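Local coordinates for protein-tyrosine-phosphatase (Vibrio vulnificus, PDB 7DHE), which probably hydrolyses phosphotyrosine in proteins to tyrosine and phosphate, as a member of the low molecular weight protein tyrosine phosphatase family, at residues 15-20 / 121-126. Sequence-based numbering, arbitrary orientation.
With B85 (benzylphosphonic acid), chain E.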
ATOM      1  N   ASN A  15      -0.024  -2.491   7.438  1.00 63.08           N
ATOM      2  CA  ASN A  15       0.742  -1.286   7.064  1.00 62.00           C
ATOM      3  C   ASN A  15       2.218  -1.397   7.474  1.00 69.12           C
ATOM      4  O   ASN A  15       2.831  -0.427   7.896  1.00 70.48           O
ATOM      5  CB  ASN A  15       0.094   0.002   7.577  1.00 59.63           C
ATOM      6  CG  ASN A  15       0.614   1.280   6.961  1.00 74.83           C
ATOM      7  OD1 ASN A  15       0.787   2.315   7.625  1.00 74.28           O
ATOM      8  ND2 ASN A  15       0.847   1.249   5.666  1.00 71.15           N
ATOM      9  N   ILE A  16       2.798  -2.591   7.320  1.00 65.44           N
ATOM     10  CA  ILE A  16       4.211  -2.815   7.628  1.00 64.50           C
ATOM     11  C   ILE A  16       4.948  -3.471   6.447  1.00 64.21           C
ATOM     12  O   ILE A  16       6.174  -3.391   6.378  1.00 63.36           O
ATOM     13  CB  ILE A  16       4.426  -3.596   8.975  1.00 69.55           C
ATOM     14  CG1 ILE A  16       3.627  -4.946   8.979  1.00 70.28           C
ATOM     15  CG2 ILE A  16       4.068  -2.716  10.171  1.00 70.86           C
ATOM     16  CD1 ILE A  16       4.043  -5.914   9.924  1.00 72.74           C
ATOM     17  N   CYS A  17       4.221  -4.145   5.551  1.00 60.12           N
ATOM     18  CA  CYS A  17       4.844  -4.844   4.426  1.00 60.41           C
ATOM     19  C   CYS A  17       4.458  -4.270   3.057  1.00 61.34           C
ATOM     20  O   CYS A  17       5.201  -3.482   2.468  1.00 59.65           O
ATOM     21  CB  CYS A  17       4.594  -6.352   4.485  1.00 62.44           C
ATOM     22  SG  CYS A  17       5.463  -7.194   5.810  1.00 68.42           S
ATOM     23  N   ARG A  18       3.320  -4.700   2.549  1.00 58.43           N
ATOM     24  CA  ARG A  18       2.922  -4.336   1.202  1.00 58.95           C
ATOM     25  C   ARG A  18       2.616  -2.857   1.021  1.00 62.13           C
ATOM     26  O   ARG A  18       3.162  -2.236   0.105  1.00 61.34           O
ATOM     27  CB  ARG A  18       1.753  -5.217   0.733  1.00 57.64           C
ATOM     28  CG  ARG A  18       2.097  -6.724   0.648  1.00 55.66           C
ATOM     29  CD  ARG A  18       0.841  -7.524   0.528  1.00 64.79           C
ATOM     30  NE  ARG A  18       0.097  -7.463   1.764  1.00 66.31           N
ATOM     31  CZ  ARG A  18      -1.110  -7.972   1.930  1.00 82.63           C
ATOM     32  NH1 ARG A  18      -1.712  -8.603   0.937  1.00 64.59           N
ATOM     33  NH2 ARG A  18      -1.724  -7.861   3.096  1.00 80.77           N
ATOM     34  N   SER A  19       1.740  -2.309   1.862  1.00 58.39           N
ATOM     35  CA  SER A  19       1.303  -0.933   1.699  1.00 58.47           C
ATOM     36  C   SER A  19       2.439   0.096   1.869  1.00 64.46           C
ATOM     37  O   SER A  19       2.530   0.991   1.013  1.00 66.39           O
ATOM     38  CB  SER A  19       0.094  -0.612   2.570  1.00 63.54           C
ATOM     39  OG  SER A  19       0.278  -0.883   3.946  1.00 74.64           O
ATOM     40  N   PRO A  20       3.375   0.001   2.847  1.00 58.22           N
ATOM     41  CA  PRO A  20       4.485   0.955   2.827  1.00 57.38           C
ATOM     42  C   PRO A  20       5.357   0.804   1.559  1.00 60.15           C
ATOM     43  O   PRO A  20       5.855   1.813   1.033  1.00 59.27           O
ATOM     44  CB  PRO A  20       5.248   0.640   4.105  1.00 59.80           C
ATOM     45  CG  PRO A  20       4.818  -0.676   4.508  1.00 65.00           C
ATOM     46  CD  PRO A  20       3.455  -0.886   4.023  1.00 60.07           C
ATOM     47  N   PRO A 121       0.167 -10.816  -2.708  1.00 78.00           N
ATOM     48  CA  PRO A 121       0.190 -11.651  -1.499  1.00 78.94           C
ATOM     49  C   PRO A 121       1.018 -11.108  -0.350  1.00 76.34           C
ATOM     50  O   PRO A 121       2.060 -10.515  -0.556  1.00 74.26           O
ATOM     51  CB  PRO A 121       0.762 -12.968  -2.020  1.00 84.20           C
ATOM     52  CG  PRO A 121       1.704 -12.515  -3.140  1.00 87.79           C
ATOM     53  CD  PRO A 121       0.901 -11.448  -3.821  1.00 80.93           C
ATOM     54  N   ASP A 122       0.549 -11.344   0.842  1.00 71.71           N
ATOM     55  CA  ASP A 122       1.223 -10.951   2.059  1.00 69.34           C
ATOM     56  C   ASP A 122       2.510 -11.771   2.288  1.00 71.76           C
ATOM     57  O   ASP A 122       2.444 -12.996   2.448  1.00 74.24           O
ATOM     58  CB  ASP A 122       0.261 -11.133   3.228  1.00 71.90           C
ATOM     59  CG  ASP A 122       0.778 -10.638   4.535  1.00 85.02           C
ATOM     60  OD1 ASP A 122       1.842  -9.968   4.540  1.00 84.50           O
ATOM     61  OD2 ASP A 122       0.137 -10.934   5.565  1.00 96.97           O
ATOM     62  N   PRO A 123       3.679 -11.103   2.380  1.00 64.10           N
ATOM     63  CA  PRO A 123       4.920 -11.848   2.663  1.00 64.20           C
ATOM     64  C   PRO A 123       5.255 -11.991   4.164  1.00 69.26           C
ATOM     65  O   PRO A 123       6.257 -12.611   4.523  1.00 68.78           O
ATOM     66  CB  PRO A 123       5.968 -10.972   2.004  1.00 63.62           C
ATOM     67  CG  PRO A 123       5.442  -9.573   2.183  1.00 66.01           C
ATOM     68  CD  PRO A 123       3.940  -9.655   2.192  1.00 62.33           C
ATOM     69  N   TYR A 124       4.445 -11.367   5.040  1.00 65.79           N
ATOM     70  CA  TYR A 124       4.724 -11.317   6.458  1.00 65.68           C
ATOM     71  C   TYR A 124       4.932 -12.690   7.062  1.00 73.68           C
ATOM     72  O   TYR A 124       4.213 -13.626   6.712  1.00 76.65           O
ATOM     73  CB  TYR A 124       3.660 -10.505   7.192  1.00 65.94           C
ATOM     74  CG  TYR A 124       4.039 -10.129   8.607  1.00 67.92           C
ATOM     75  CD1 TYR A 124       5.191  -9.393   8.872  1.00 67.65           C
ATOM     76  CD2 TYR A 124       3.246 -10.512   9.683  1.00 71.06           C
ATOM     77  CE1 TYR A 124       5.558  -9.072  10.178  1.00 67.85           C
ATOM     78  CE2 TYR A 124       3.604 -10.198  10.993  1.00 73.13           C
ATOM     79  CZ  TYR A 124       4.744  -9.448  11.235  1.00 77.37           C
ATOM     80  OH  TYR A 124       5.116  -9.132  12.521  1.00 78.94           O
ATOM     81  N   ARG A 125       5.958 -12.810   7.940  1.00 69.25           N
ATOM     82  CA  ARG A 125       6.352 -14.034   8.651  1.00 70.82           C
ATOM     83  C   ARG A 125       7.060 -15.051   7.758  1.00 77.24           C
ATOM     84  O   ARG A 125       7.359 -16.152   8.211  1.00 80.80           O
ATOM     85  CB  ARG A 125       5.170 -14.680   9.404  1.00 68.69           C
ATOM     86  CG  ARG A 125       4.663 -13.871  10.562  1.00 75.03           C
ATOM     87  CD  ARG A 125       3.449 -14.490  11.210  1.00 80.09           C
ATOM     88  NE  ARG A 125       2.291 -13.658  10.887  1.00 89.55           N
ATOM     89  CZ  ARG A 125       1.710 -12.818  11.731  1.00 99.52           C
ATOM     90  NH1 ARG A 125       0.688 -12.072  11.333  1.00 96.24           N
ATOM     91  NH2 ARG A 125       2.147 -12.714  12.979  1.00 76.49           N
ATOM     92  N   GLN A 126       7.356 -14.686   6.513  1.00 74.32           N
ATOM     93  CA  GLN A 126       8.033 -15.573   5.569  1.00 77.70           C
ATOM     94  C   GLN A 126       9.469 -15.108   5.304  1.00 84.97           C
ATOM     95  O   GLN A 126       9.887 -14.050   5.781  1.00 82.04           O
ATOM     96  CB  GLN A 126       7.227 -15.678   4.263  1.00 78.38           C
ATOM     97  CG  GLN A 126       5.862 -16.325   4.456  1.00 89.61           C
ATOM     98  CD  GLN A 126       4.903 -15.959   3.370  1.00114.02           C
ATOM     99  OE1 GLN A 126       5.035 -16.402   2.233  1.00108.69           O
ATOM    100  NE2 GLN A 126       3.896 -15.155   3.701  1.00120.18           N
TER
HETATM  101  C1  B85 E 201       0.857  -7.247   8.918  1.00 84.92           C
HETATM  102  C2  B85 E 201       0.041  -7.535  10.004  1.00 84.83           C
HETATM  103  C3  B85 E 201      -0.864  -8.574   9.939  1.00 85.78           C
HETATM  104  C4  B85 E 201      -0.963  -9.320   8.784  1.00 88.69           C
HETATM  105  C5  B85 E 201      -0.162  -9.021   7.690  1.00 89.51           C
HETATM  106  C6  B85 E 201       0.762  -7.981   7.744  1.00 86.07           C
HETATM  107  C7  B85 E 201       1.612  -7.639   6.542  1.00 82.06           C
HETATM  108  P8  B85 E 201       0.844  -6.453   5.435  1.00 79.48           P
HETATM  109  O9  B85 E 201       1.573  -6.510   4.072  1.00 75.67           O
HETATM  110  O10 B85 E 201       1.154  -5.061   6.040  1.00 79.28           O
HETATM  111  O11 B85 E 201      -0.635  -6.700   5.350  1.00 74.20           O
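The guanidinium of Arg18 carries Asp122 on one face, CB 3.7 Å above the plane and over its centre, while the phosphonate of benzylphosphonic acid sits at its edge. The Tyr124 ring takes Ile16 CD1 over one face, offset toward the rim, in a CH-pi contact 3.9 Å from the centroid; C1 of the bound ligand lies over that same face. Cys17 SG approaches the ring obliquely, 3.8 Å from Tyr124 CD1, and Cys17 CB packs on Pro123 CG. The Arg18 chain bends about CG-CD (chi3 -69°), which brings NE to phosphonate O9 and NH2 to O11, in hydrogen bonds of 2.9 and 2.8 Å. NH1 has a salt bridge to Glu90 and a hydrogen bond to Ile120 O, which help fix how the group is turned. The Asp122 carboxylate stacks nearly parallel to the guanidinium, with charge proximity but no hydrogen bond between them; OD1 instead accepts from Tyr124 N at 3.0 Å, an Asx turn. Backbone N-H groups of Ile16, Cys17 and Arg18 complete the cradle, the phosphate-binding loop of this family. The phosphate mimic is thus gripped beside the predicted nucleophile Cys12, with the carboxylate of Asp122, the predicted proton donor, near benzyl C7, consistent with leaving-group protonation.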